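Local atomic coordinates of aldose-aldose oxidoreductase (Caulobacter crescentus, PDB entry 5A04), a protein that probably oxidises one aldose sugar and reduces another with a bound nicotinamide cofactor, and is captured here holding NADPH and glucose. Residues C247-R251 against I261-S266; Q136-A142 against G269-R273; V154-D160 against G234-V240; A142-R147 against Y196-E200. One frame throughout, in Å; residues are numbered along the deposited sequence.

Interaction 1. Residues C247-R251 against I261-S266; sequences CNRYR and IDPATS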
loop_
_atom_site.group_PDB
_atom_site.type_symbol
_atom_site.label_atom_id
_atom_site.label_comp_id
_atom_site.label_asym_id
_atom_site.label_seq_id
_atom_site.Cartn_x
_atom_site.Cartn_y
_atom_site.Cartn_z
ATOM N N CYS A 247 -1.424 -10.620 -5.082
ATOM C CA CYS A 247 -0.625 -9.425 -5.244
ATOM C C CYS A 247 0.829 -9.762 -5.040
ATOM O O CYS A 247 1.170 -10.659 -4.273
ATOM C CB CYS A 247 -1.042 -8.332 -4.260
ATOM S SG CYS A 247 -1.241 -8.901 -2.534
ATOM N N ASN A 248 1.688 -9.021 -5.712
ATOM C CA ASN A 248 3.111 -9.262 -5.585
ATOM C C ASN A 248 3.834 -8.068 -6.128
ATOM O O ASN A 248 4.080 -7.979 -7.328
ATOM C CB ASN A 248 3.535 -10.531 -6.338
ATOM C CG ASN A 248 4.968 -10.941 -6.013
ATOM O OD1 ASN A 248 5.886 -10.137 -6.104
ATOM N ND2 ASN A 248 5.149 -12.182 -5.582
ATOM N N ARG A 249 4.182 -7.136 -5.253
ATOM C CA ARG A 249 4.704 -5.874 -5.754
ATOM C C ARG A 249 5.328 -5.047 -4.664
ATOM O O ARG A 249 5.040 -5.231 -3.481
ATOM C CB ARG A 249 3.571 -5.071 -6.410
ATOM C CG ARG A 249 2.457 -4.670 -5.426
ATOM C CD ARG A 249 1.311 -3.967 -6.156
ATOM N NE ARG A 249 0.413 -3.295 -5.216
ATOM C CZ ARG A 249 -0.215 -2.150 -5.469
ATOM N NH1 ARG A 249 -0.064 -1.545 -6.643
ATOM N NH2 ARG A 249 -1.003 -1.611 -4.542
ATOM N N TYR A 250 6.190 -4.125 -5.067
ATOM C CA TYR A 250 6.530 -3.033 -4.173
ATOM C C TYR A 250 6.867 -1.770 -4.925
ATOM O O TYR A 250 7.278 -1.819 -6.089
ATOM C CB TYR A 250 7.678 -3.418 -3.222
ATOM C CG TYR A 250 9.036 -3.796 -3.788
ATOM C CD1 TYR A 250 9.869 -2.854 -4.398
ATOM C CD2 TYR A 250 9.525 -5.089 -3.622
ATOM C CE1 TYR A 250 11.138 -3.211 -4.858
ATOM C CE2 TYR A 250 10.784 -5.449 -4.073
ATOM C CZ TYR A 250 11.586 -4.506 -4.681
ATOM O OH TYR A 250 12.850 -4.888 -5.102
ATOM N N ARG A 251 6.637 -0.632 -4.260
ATOM C CA ARG A 251 7.131 0.656 -4.727
ATOM C C ARG A 251 7.882 1.317 -3.581
ATOM O O ARG A 251 7.365 1.384 -2.460
ATOM C CB ARG A 251 5.999 1.574 -5.205
ATOM C CG ARG A 251 6.550 2.923 -5.675
ATOM C CD ARG A 251 5.472 3.928 -6.013
ATOM N NE ARG A 251 4.666 3.509 -7.154
ATOM C CZ ARG A 251 3.746 4.275 -7.729
ATOM N NH1 ARG A 251 3.504 5.499 -7.263
ATOM N NH2 ARG A 251 3.060 3.816 -8.765
ATOM N N ILE A 261 8.346 -2.565 -8.717
ATOM C CA ILE A 261 8.396 -3.820 -9.461
ATOM C C ILE A 261 7.077 -4.530 -9.239
ATOM O O ILE A 261 6.608 -4.639 -8.098
ATOM C CB ILE A 261 9.562 -4.743 -9.013
ATOM C CG1 ILE A 261 10.813 -3.933 -8.692
ATOM C CG2 ILE A 261 9.862 -5.805 -10.092
ATOM C CD1 ILE A 261 11.983 -4.794 -8.197
ATOM N N ASP A 262 6.468 -4.996 -10.325
ATOM C CA ASP A 262 5.191 -5.705 -10.256
ATOM C C ASP A 262 5.045 -6.597 -11.492
ATOM O O ASP A 262 4.843 -6.089 -12.592
ATOM C CB ASP A 262 4.040 -4.697 -10.164
ATOM C CG ASP A 262 2.684 -5.348 -9.964
ATOM O OD1 ASP A 262 2.589 -6.593 -9.854
ATOM O OD2 ASP A 262 1.692 -4.589 -9.909
ATOM N N PRO A 263 5.162 -7.925 -11.322
ATOM C CA PRO A 263 5.415 -8.649 -10.067
ATOM C C PRO A 263 6.845 -8.439 -9.563
ATOM O O PRO A 263 7.749 -8.237 -10.362
ATOM C CB PRO A 263 5.198 -10.113 -10.464
ATOM C CG PRO A 263 5.622 -10.151 -11.910
ATOM C CD PRO A 263 5.120 -8.840 -12.482
ATOM N N ALA A 264 7.043 -8.488 -8.254
ATOM C CA ALA A 264 8.347 -8.176 -7.672
ATOM C C ALA A 264 9.173 -9.416 -7.304
ATOM O O ALA A 264 10.382 -9.456 -7.537
ATOM C CB ALA A 264 8.162 -7.291 -6.424
ATOM N N THR A 265 8.533 -10.424 -6.715
ATOM C CA THR A 265 9.295 -11.533 -6.113
ATOM C C THR A 265 8.791 -12.880 -6.625
ATOM O O THR A 265 8.912 -13.919 -5.971
ATOM C CB THR A 265 9.214 -11.480 -4.571
ATOM O OG1 THR A 265 7.854 -11.614 -4.168
ATOM C CG2 THR A 265 9.768 -10.142 -4.046
ATOM N N SER A 266 8.221 -12.844 -7.817
ATOM C CA SER A 266 7.741 -14.049 -8.480
ATOM C C SER A 266 8.907 -14.871 -9.033
ATOM O O SER A 266 10.046 -14.414 -9.030
ATOM C CB SER A 266 6.788 -13.660 -9.596
ATOM O OG SER A 266 7.389 -12.672 -10.409
HETATM O O HOH W 1 0.618 -7.464 -7.997
HETATM O O HOH W 2 1.804 -2.122 -8.980
#

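Interaction 2. Residues Q136-A142 against G269-R273; sequences QAHNIEA and GQAMR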
loop_
_atom_site.group_PDB
_atom_site.type_symbol
_atom_site.label_atom_id
_atom_site.label_comp_id
_atom_site.label_asym_id
_atom_site.label_seq_id
_atom_site.Cartn_x
_atom_site.Cartn_y
_atom_site.Cartn_z
ATOM N N GLN A 136 17.879 -11.613 -7.638
ATOM C CA GLN A 136 16.996 -11.427 -8.790
ATOM C C GLN A 136 17.265 -10.046 -9.390
ATOM O O GLN A 136 17.415 -9.067 -8.660
ATOM C CB GLN A 136 15.538 -11.602 -8.358
ATOM C CG GLN A 136 14.537 -11.803 -9.479
ATOM C CD GLN A 136 14.243 -10.522 -10.226
ATOM O OE1 GLN A 136 14.228 -9.443 -9.636
ATOM N NE2 GLN A 136 14.000 -10.633 -11.538
ATOM N N ALA A 137 17.365 -9.981 -10.721
ATOM C CA ALA A 137 17.927 -8.807 -11.404
ATOM C C ALA A 137 17.217 -7.493 -11.082
ATOM O O ALA A 137 17.866 -6.472 -10.817
ATOM C CB ALA A 137 17.912 -9.034 -12.925
ATOM N N HIS A 138 15.892 -7.516 -11.106
ATOM C CA HIS A 138 15.130 -6.286 -10.864
ATOM C C HIS A 138 15.250 -5.839 -9.414
ATOM O O HIS A 138 15.375 -4.646 -9.137
ATOM C CB HIS A 138 13.658 -6.470 -11.238
ATOM C CG HIS A 138 13.443 -6.862 -12.672
ATOM N ND1 HIS A 138 13.822 -8.090 -13.170
ATOM C CD2 HIS A 138 12.880 -6.193 -13.709
ATOM C CE1 HIS A 138 13.511 -8.159 -14.454
ATOM N NE2 HIS A 138 12.938 -7.020 -14.808
ATOM N N ASN A 139 15.210 -6.788 -8.488
ATOM C CA ASN A 139 15.376 -6.448 -7.071
ATOM C C ASN A 139 16.746 -5.835 -6.802
ATOM O O ASN A 139 16.868 -4.833 -6.097
ATOM C CB ASN A 139 15.157 -7.690 -6.196
ATOM C CG ASN A 139 13.696 -8.017 -6.024
ATOM O OD1 ASN A 139 13.070 -7.592 -5.049
ATOM N ND2 ASN A 139 13.126 -8.750 -6.979
ATOM N N ILE A 140 17.782 -6.431 -7.377
ATOM C CA ILE A 140 19.129 -5.899 -7.235
ATOM C C ILE A 140 19.205 -4.464 -7.772
ATOM O O ILE A 140 19.781 -3.587 -7.131
ATOM C CB ILE A 140 20.141 -6.807 -7.947
ATOM C CG1 ILE A 140 20.261 -8.127 -7.174
ATOM C CG2 ILE A 140 21.499 -6.138 -8.042
ATOM C CD1 ILE A 140 21.066 -9.180 -7.892
ATOM N N GLU A 141 18.573 -4.225 -8.919
ATOM C CA GLU A 141 18.522 -2.884 -9.511
ATOM C C GLU A 141 17.820 -1.863 -8.596
ATOM O O GLU A 141 18.306 -0.744 -8.431
ATOM C CB GLU A 141 17.823 -2.937 -10.870
ATOM C CG GLU A 141 17.892 -1.626 -11.658
ATOM C CD GLU A 141 19.171 -1.470 -12.483
ATOM O OE1 GLU A 141 19.952 -2.435 -12.612
ATOM O OE2 GLU A 141 19.395 -0.359 -13.011
ATOM N N ALA A 142 16.696 -2.257 -8.000
ATOM C CA ALA A 142 15.971 -1.377 -7.069
ATOM C C ALA A 142 16.827 -1.025 -5.855
ATOM O O ALA A 142 16.930 0.138 -5.461
ATOM C CB ALA A 142 14.664 -2.036 -6.610
ATOM N N GLY A 269 9.052 -13.096 -14.638
ATOM C CA GLY A 269 8.070 -12.138 -15.127
ATOM C C GLY A 269 8.137 -10.748 -14.521
ATOM O O GLY A 269 7.289 -9.899 -14.827
ATOM N N GLN A 270 9.146 -10.507 -13.684
ATOM C CA GLN A 270 9.380 -9.177 -13.099
ATOM C C GLN A 270 9.320 -8.049 -14.133
ATOM O O GLN A 270 9.864 -8.168 -15.235
ATOM C CB GLN A 270 10.744 -9.125 -12.402
ATOM C CG GLN A 270 10.742 -9.605 -10.948
ATOM C CD GLN A 270 10.764 -11.120 -10.805
ATOM O OE1 GLN A 270 10.679 -11.865 -11.792
ATOM N NE2 GLN A 270 10.899 -11.587 -9.566
ATOM N N ALA A 271 8.648 -6.960 -13.771
ATOM C CA ALA A 271 8.613 -5.752 -14.595
ATOM C C ALA A 271 8.820 -4.548 -13.692
ATOM O O ALA A 271 8.113 -4.397 -12.702
ATOM C CB ALA A 271 7.287 -5.641 -15.352
ATOM N N MET A 272 9.781 -3.697 -14.036
ATOM C CA MET A 272 10.094 -2.519 -13.225
ATOM C C MET A 272 9.720 -1.219 -13.940
ATOM O O MET A 272 9.914 -1.081 -15.145
ATOM C CB MET A 272 11.582 -2.515 -12.853
ATOM C CG MET A 272 12.114 -1.174 -12.327
ATOM S SD MET A 272 13.871 -1.261 -11.861
ATOM C CE MET A 272 13.781 -2.232 -10.378
ATOM N N ARG A 273 9.152 -0.277 -13.192
ATOM C CA ARG A 273 8.852 1.054 -13.714
ATOM C C ARG A 273 9.458 2.067 -12.750
ATOM O O ARG A 273 9.454 1.844 -11.537
ATOM C CB ARG A 273 7.334 1.235 -13.850
ATOM C CG ARG A 273 6.871 2.554 -14.437
ATOM C CD ARG A 273 5.373 2.486 -14.739
ATOM N NE ARG A 273 4.557 2.424 -13.524
ATOM C CZ ARG A 273 3.559 3.260 -13.256
ATOM N NH1 ARG A 273 3.252 4.228 -14.114
ATOM N NH2 ARG A 273 2.867 3.137 -12.129
HETATM O O HOH W 3 13.046 -13.206 -12.754
#

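Interaction 3. Residues V154-D160 against G234-V240; sequences VRTVVTD and GATANCV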
loop_
_atom_site.group_PDB
_atom_site.type_symbol
_atom_site.label_atom_id
_atom_site.label_comp_id
_atom_site.label_asym_id
_atom_site.label_seq_id
_atom_site.Cartn_x
_atom_site.Cartn_y
_atom_site.Cartn_z
ATOM N N VAL A 154 14.850 7.318 1.567
ATOM C CA VAL A 154 13.605 6.566 1.453
ATOM C C VAL A 154 12.551 7.138 2.400
ATOM O O VAL A 154 12.803 7.272 3.591
ATOM C CB VAL A 154 13.792 5.084 1.774
ATOM C CG1 VAL A 154 12.428 4.381 1.794
ATOM C CG2 VAL A 154 14.726 4.442 0.753
ATOM N N ARG A 155 11.378 7.463 1.868
ATOM C CA ARG A 155 10.285 7.948 2.703
ATOM C C ARG A 155 9.195 6.885 2.855
ATOM O O ARG A 155 8.689 6.661 3.955
ATOM C CB ARG A 155 9.692 9.239 2.124
ATOM C CG ARG A 155 10.697 10.383 1.950
ATOM C CD ARG A 155 11.195 10.915 3.299
ATOM N NE ARG A 155 10.104 11.518 4.068
ATOM C CZ ARG A 155 9.889 11.296 5.358
ATOM N NH1 ARG A 155 10.689 10.475 6.023
ATOM N NH2 ARG A 155 8.869 11.888 5.980
ATOM N N THR A 156 8.823 6.228 1.756
ATOM C CA THR A 156 7.791 5.192 1.832
ATOM C C THR A 156 8.161 3.926 1.065
ATOM O O THR A 156 8.801 3.977 0.012
ATOM C CB THR A 156 6.416 5.684 1.292
ATOM O OG1 THR A 156 6.529 6.013 -0.101
ATOM C CG2 THR A 156 5.921 6.913 2.053
ATOM N N VAL A 157 7.765 2.791 1.622
ATOM C CA VAL A 157 7.771 1.522 0.915
ATOM C C VAL A 157 6.357 0.989 0.995
ATOM O O VAL A 157 5.824 0.812 2.097
ATOM C CB VAL A 157 8.727 0.489 1.526
ATOM C CG1 VAL A 157 8.628 -0.823 0.750
ATOM C CG2 VAL A 157 10.158 1.003 1.502
ATOM N N VAL A 158 5.730 0.757 -0.151
ATOM C CA VAL A 158 4.394 0.177 -0.153
ATOM C C VAL A 158 4.482 -1.157 -0.876
ATOM O O VAL A 158 4.790 -1.198 -2.072
ATOM C CB VAL A 158 3.352 1.109 -0.831
ATOM C CG1 VAL A 158 1.999 0.414 -0.970
ATOM C CG2 VAL A 158 3.198 2.416 -0.033
ATOM N N THR A 159 4.240 -2.244 -0.150
ATOM C CA THR A 159 4.479 -3.568 -0.711
ATOM C C THR A 159 3.380 -4.543 -0.303
ATOM O O THR A 159 2.967 -4.607 0.868
ATOM C CB THR A 159 5.896 -4.102 -0.306
ATOM O OG1 THR A 159 6.086 -5.429 -0.813
ATOM C CG2 THR A 159 6.097 -4.115 1.232
ATOM N N ASP A 160 2.880 -5.273 -1.298
ATOM C CA ASP A 160 1.756 -6.184 -1.136
ATOM C C ASP A 160 2.156 -7.573 -1.612
ATOM O O ASP A 160 2.629 -7.719 -2.739
ATOM C CB ASP A 160 0.544 -5.725 -1.957
ATOM C CG ASP A 160 0.140 -4.295 -1.679
ATOM O OD1 ASP A 160 0.349 -3.812 -0.545
ATOM O OD2 ASP A 160 -0.406 -3.654 -2.609
ATOM N N GLY A 234 13.337 7.505 9.643
ATOM C CA GLY A 234 12.052 8.123 9.386
ATOM C C GLY A 234 11.321 7.478 8.220
ATOM O O GLY A 234 10.157 7.782 7.977
ATOM N N ALA A 235 11.997 6.587 7.492
ATOM C CA ALA A 235 11.329 5.808 6.444
ATOM C C ALA A 235 10.140 5.024 7.018
ATOM O O ALA A 235 10.174 4.565 8.159
ATOM C CB ALA A 235 12.319 4.845 5.768
ATOM N N THR A 236 9.099 4.867 6.206
ATOM C CA THR A 236 7.895 4.144 6.606
ATOM C C THR A 236 7.585 3.033 5.609
ATOM O O THR A 236 7.971 3.115 4.441
ATOM C CB THR A 236 6.669 5.086 6.694
ATOM O OG1 THR A 236 6.382 5.607 5.386
ATOM C CG2 THR A 236 6.956 6.252 7.638
ATOM N N ALA A 237 6.884 1.995 6.053
ATOM C CA ALA A 237 6.385 0.994 5.112
ATOM C C ALA A 237 4.952 0.604 5.450
ATOM O O ALA A 237 4.587 0.462 6.622
ATOM C CB ALA A 237 7.287 -0.251 5.088
ATOM N N ASN A 238 4.138 0.481 4.405
ATOM C CA ASN A 238 2.787 -0.085 4.477
ATOM C C ASN A 238 2.820 -1.413 3.755
ATOM O O ASN A 238 3.129 -1.436 2.555
ATOM C CB ASN A 238 1.751 0.795 3.771
ATOM C CG ASN A 238 1.053 1.775 4.684
ATOM O OD1 ASN A 238 1.334 1.865 5.883
ATOM N ND2 ASN A 238 0.134 2.542 4.099
ATOM N N CYS A 239 2.466 -2.489 4.451
ATOM C CA CYS A 239 2.621 -3.841 3.924
ATOM C C CYS A 239 1.330 -4.641 3.966
ATOM O O CYS A 239 0.623 -4.653 4.984
ATOM C CB CYS A 239 3.701 -4.580 4.720
ATOM S SG CYS A 239 5.318 -3.739 4.782
ATOM N N VAL A 240 1.036 -5.341 2.873
ATOM C CA VAL A 240 -0.066 -6.298 2.854
ATOM C C VAL A 240 0.457 -7.735 2.867
ATOM O O VAL A 240 1.413 -8.051 2.160
ATOM C CB VAL A 240 -0.969 -6.090 1.612
ATOM C CG1 VAL A 240 -1.838 -7.324 1.343
ATOM C CG2 VAL A 240 -1.833 -4.831 1.789
HETATM O O HOH W 4 0.422 -2.015 1.475
#

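Interaction 4. Residues A142-R147 against Y196-E200; sequences AIKLVR and YLTGE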
loop_
_atom_site.group_PDB
_atom_site.type_symbol
_atom_site.label_atom_id
_atom_site.label_comp_id
_atom_site.label_asym_id
_atom_site.label_seq_id
_atom_site.Cartn_x
_atom_site.Cartn_y
_atom_site.Cartn_z
ATOM N N ALA A 142 16.696 -2.257 -8.000
ATOM C CA ALA A 142 15.971 -1.377 -7.069
ATOM C C ALA A 142 16.827 -1.025 -5.855
ATOM O O ALA A 142 16.930 0.138 -5.461
ATOM C CB ALA A 142 14.664 -2.036 -6.610
ATOM N N ILE A 143 17.419 -2.042 -5.245
ATOM C CA ILE A 143 18.287 -1.820 -4.099
ATOM C C ILE A 143 19.408 -0.846 -4.464
ATOM O O ILE A 143 19.677 0.097 -3.716
ATOM C CB ILE A 143 18.896 -3.144 -3.574
ATOM C CG1 ILE A 143 17.802 -4.049 -2.991
ATOM C CG2 ILE A 143 19.955 -2.867 -2.515
ATOM C CD1 ILE A 143 18.273 -5.492 -2.737
ATOM N N LYS A 144 20.034 -1.051 -5.623
ATOM C CA LYS A 144 21.139 -0.182 -6.044
ATOM C C LYS A 144 20.692 1.264 -6.268
ATOM O O LYS A 144 21.400 2.200 -5.889
ATOM C CB LYS A 144 21.801 -0.708 -7.321
ATOM C CG LYS A 144 23.101 0.032 -7.662
ATOM C CD LYS A 144 24.266 -0.459 -6.796
ATOM C CE LYS A 144 25.435 0.529 -6.752
ATOM N NZ LYS A 144 25.843 1.021 -8.099
ATOM N N LEU A 145 19.527 1.441 -6.885
ATOM C CA LEU A 145 18.972 2.780 -7.081
ATOM C C LEU A 145 18.822 3.504 -5.748
ATOM O O LEU A 145 19.187 4.673 -5.624
ATOM C CB LEU A 145 17.621 2.707 -7.796
ATOM C CG LEU A 145 17.699 2.529 -9.318
ATOM C CD1 LEU A 145 16.339 2.195 -9.900
ATOM C CD2 LEU A 145 18.255 3.805 -9.963
ATOM N N VAL A 146 18.300 2.801 -4.748
ATOM C CA VAL A 146 18.117 3.399 -3.435
ATOM C C VAL A 146 19.456 3.797 -2.846
ATOM O O VAL A 146 19.622 4.919 -2.362
ATOM C CB VAL A 146 17.404 2.438 -2.467
ATOM C CG1 VAL A 146 17.411 3.004 -1.058
ATOM C CG2 VAL A 146 15.978 2.175 -2.949
ATOM N N ARG A 147 20.411 2.878 -2.900
ATOM C CA ARG A 147 21.715 3.092 -2.268
ATOM C C ARG A 147 22.511 4.190 -2.946
ATOM O O ARG A 147 23.305 4.871 -2.293
ATOM C CB ARG A 147 22.536 1.802 -2.273
ATOM C CG ARG A 147 21.898 0.659 -1.514
ATOM C CD ARG A 147 21.812 0.931 -0.017
ATOM N NE ARG A 147 21.431 -0.279 0.709
ATOM C CZ ARG A 147 20.176 -0.660 0.932
ATOM N NH1 ARG A 147 19.158 0.069 0.489
ATOM N NH2 ARG A 147 19.937 -1.785 1.590
ATOM N N TYR A 196 15.238 -4.819 3.052
ATOM C CA TYR A 196 16.392 -4.678 2.158
ATOM C C TYR A 196 16.312 -3.438 1.274
ATOM O O TYR A 196 17.343 -2.952 0.811
ATOM C CB TYR A 196 16.658 -5.947 1.300
ATOM C CG TYR A 196 15.616 -6.484 0.326
ATOM C CD1 TYR A 196 15.258 -5.787 -0.827
ATOM C CD2 TYR A 196 15.089 -7.762 0.507
ATOM C CE1 TYR A 196 14.336 -6.331 -1.742
ATOM C CE2 TYR A 196 14.170 -8.306 -0.387
ATOM C CZ TYR A 196 13.806 -7.592 -1.510
ATOM O OH TYR A 196 12.903 -8.160 -2.385
ATOM N N LEU A 197 15.125 -2.882 1.084
ATOM C CA LEU A 197 15.026 -1.630 0.325
ATOM C C LEU A 197 15.482 -0.445 1.188
ATOM O O LEU A 197 16.198 0.443 0.711
ATOM C CB LEU A 197 13.599 -1.418 -0.191
ATOM C CG LEU A 197 13.167 -2.434 -1.249
ATOM C CD1 LEU A 197 11.674 -2.337 -1.479
ATOM C CD2 LEU A 197 13.928 -2.238 -2.587
ATOM N N THR A 198 15.088 -0.423 2.461
ATOM C CA THR A 198 15.538 0.658 3.342
ATOM C C THR A 198 16.969 0.421 3.789
ATOM O O THR A 198 17.705 1.372 4.080
ATOM C CB THR A 198 14.661 0.796 4.614
ATOM O OG1 THR A 198 14.687 -0.441 5.331
ATOM C CG2 THR A 198 13.228 1.144 4.255
ATOM N N GLY A 199 17.351 -0.853 3.867
ATOM C CA GLY A 199 18.609 -1.240 4.485
ATOM C C GLY A 199 18.582 -1.001 5.985
ATOM O O GLY A 199 19.628 -0.881 6.627
ATOM N N GLU A 200 17.379 -0.941 6.544
ATOM C CA GLU A 200 17.204 -0.663 7.970
ATOM C C GLU A 200 16.395 -1.731 8.686
ATOM O O GLU A 200 15.793 -2.590 8.049
ATOM C CB GLU A 200 16.513 0.679 8.154
ATOM C CG GLU A 200 17.266 1.875 7.587
ATOM C CD GLU A 200 16.538 3.164 7.900
ATOM O OE1 GLU A 200 16.595 3.610 9.071
ATOM O OE2 GLU A 200 15.895 3.717 6.985
#

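Interaction 1. Residues C247-R251 against I261-S266
Asn248 OD1 is gripped by two successive backbone amides, those of Ala264 and Thr265. Thr265 N gives the shorter and straighter bond, 2.7 Å to Asn248 OD1 with 160° at the hydrogen, while Ala264 N lies 2.9 Å from the same oxygen. Both donors come from one face of the amide plane, Ala264 N the farther out of it. The side chain reaches the loop because its CG stands opposite the backbone N (chi1 -170°), which points the amide at the backbone N-H groups of Ala264 and Thr265. A weak bond from Ala264 N to Asn248 O and a CA-H...O contact from Pro263, which follows a cis peptide, draw the loop onto the strand. Farther along, Tyr250 and Ile261 form an antiparallel hydrogen-bonded pair: Ile261 N is 2.9 Å from Tyr250 O, and Tyr250 N returns a bond to Ile261 O. Their side chains run side by side, with Ile261 CD1 3.6 Å from Tyr250 CZ; Ala264 CB meets the ring obliquely at CD2, and the hydroxyl bonds to Asn139. Arg249 and Asp262 do not touch by their charged atoms, NH1 and OD2 being 4.8 Å apart. One water bridges them, accepting from Arg249 NH1 and donating to Asp262 OD2 at 2.6 Å, while Arg249 forms a salt bridge with Asp160 and Asp262 one with Arg251 of the second subunit. Asn248 and Arg249 together face Asp160 in a classic beta bulge, and the loop they anchor carries Thr265 into the glucose pocket.

Interaction 2. Residues Q136-A142 against G269-R273
Gln136 and Gln270 lay their side-chain amides one on the other from opposite directions, the planes only 8° apart and Gln136 NE2 3.4 Å from Gln270 CD. Gln270 NE2 donates to the backbone oxygens of Ser266 and Ala264, which helps hold its amide flat against Gln136. Gln136 is the N-cap of helix 137-147: its OE1 takes a straight bond from Asn139 N at 3.1 Å, a weak one from His138 N, and another from Asn139 ND2, which comes from the opposite face to Asn139 N. The bend at chi2 (-75°) folds the chain back over the helix start, leaving NE2 to donate to His138 ND1 at 3.0 Å and to a water that bridges to Gln270 OE1. A leucine here would probably leave the first amides of the helix without their cap and His138 ND1 without its donor, setting the imidazole free to turn. His138 offers one ring face to Gln270 CB, a CH-pi contact 3.5 Å from the ring centroid and 15° off its normal, whereas Met272 CB sits at the ring edge. Asn139 turns OD1 to the hydroxyls of Tyr250 and Tyr196, and ND2 also to Ala264 O. Glu141 brings CG to 4.0 Å from Met272 SD, its carboxylate held by Arg283. Extended through its first two torsions and bent at the third, the methionine turns CE to 3.9 Å from Ala142 CB. No hydrogen bond passes directly between 136-142 and 269-273; the join rests on stacked flat groups, one bridging water and methyl contacts.

Interaction 3. Residues V154-D160 against G234-V240
Strands 156-160 and 236-240 run parallel, their axes 4.6 Å apart at closest and inclined by 10°, with register from Thr156-Thr236 to Asp160-Val240. They are neighbours in the mixed sheet of the C-terminal alpha/beta domain, where they form its parallel pair. The backbone bonds alternate between the strands, as from Val157 N to Thr236 O (2.8 Å) and from Asn238 N to Val157 O (2.9 Å). At the strand start Arg155 O accepts twice from Thr236: OG1 lies in the carbonyl plane at 2.9 Å, and N stands well above it. The OG1 reaches that carbonyl because it sits between the backbone N and carbonyl carbon (chi1 64°). A valine in its place would probably leave Arg155 O with the amide alone and the Thr156 CG2 methyl without its hydroxyl neighbour. Arg155 and Thr156 both face Ser253, a classic beta bulge; the arginine curls back through bent chi2 and chi3 and forms a salt bridge with Asp223 of the second subunit. On the face of Val157 and Thr159, Val157 CB meets Ala237 CB at 3.9 Å and Thr159 CG2 meets Cys239 SG at 3.7 Å, beneath helix 182-198. On the other face Asp160, in a salt bridge with Arg249, lies against Val240: OD1 is 3.4 Å from Val240 CG2 and accepts a hydrogen bond from a water 2.7 Å away.

Interaction 4. Residues A142-R147 against Y196-E200
Two helix ends meet here, the C-terminal turns of helix 137-147 and of helix 182-198, and Arg147 joins them through two carbonyls of the last turn of the second helix. Its NH2 donates to Tyr196 O at 2.9 Å and its NH1 to Leu197 O at 3.0 Å, both bonds bent to a little over 140° at the hydrogen. Leu197 O lies in the guanidinium plane, although NH1 stands far above the plane of that carbonyl; Tyr196 O is tilted from the guanidinium by 25°. The turn at chi2 (-66°) brings the arginine back along its own helix, with Ile143 CG2 over the centre of one guanidinium face. Two bonds thus fix its rotation, and its positive charge would probably be favoured by carbonyls at the negative end of a helix dipole. Gly199 CA comes to 3.2 Å from Arg147 NH2; a CB there would probably clash with the guanidinium, and the positive phi also suits glycine. Thr198 OG1 accepts from Glu200 N, an ST turn, and also bonds to Ala194 O, one turn back. The apolar half lies deeper: Ile143 CD1 meets Tyr196 CD1 at 3.6 Å, the side chains crossing at about a right angle, and Leu197 CD2 packs on Ala142 CB at 4.1 Å. Val146 CG1 rests 3.3 Å from Leu197 O. Both helices lie against the same face of the mixed sheet, where Ala142, Tyr196 and Leu197 touch Tyr250 of strand 247-254, Val146 touches Val252, and Leu197 reaches Val157 of strand 156-162.

Interaction 3 is the most buried of the four, a regular backbone pairing inside the mixed sheet, while the other three are only partly buried. Interaction 1 adjoins it through strand 247-254, the neighbour of 156-162, with Arg249 to Asp160 as the salt bridge between them, and both touch the second subunit. Interactions 2 and 4 share helix 137-147: its start meets 269-273 by stacking and water, its end meets 196-200 by charge to carbonyl. Asn139 OD1 joins interaction 2 to interactions 1 and 4 through two tyrosine hydroxyls. Interaction 4 rests on interaction 3 through apolar contacts such as Val146 on Val154.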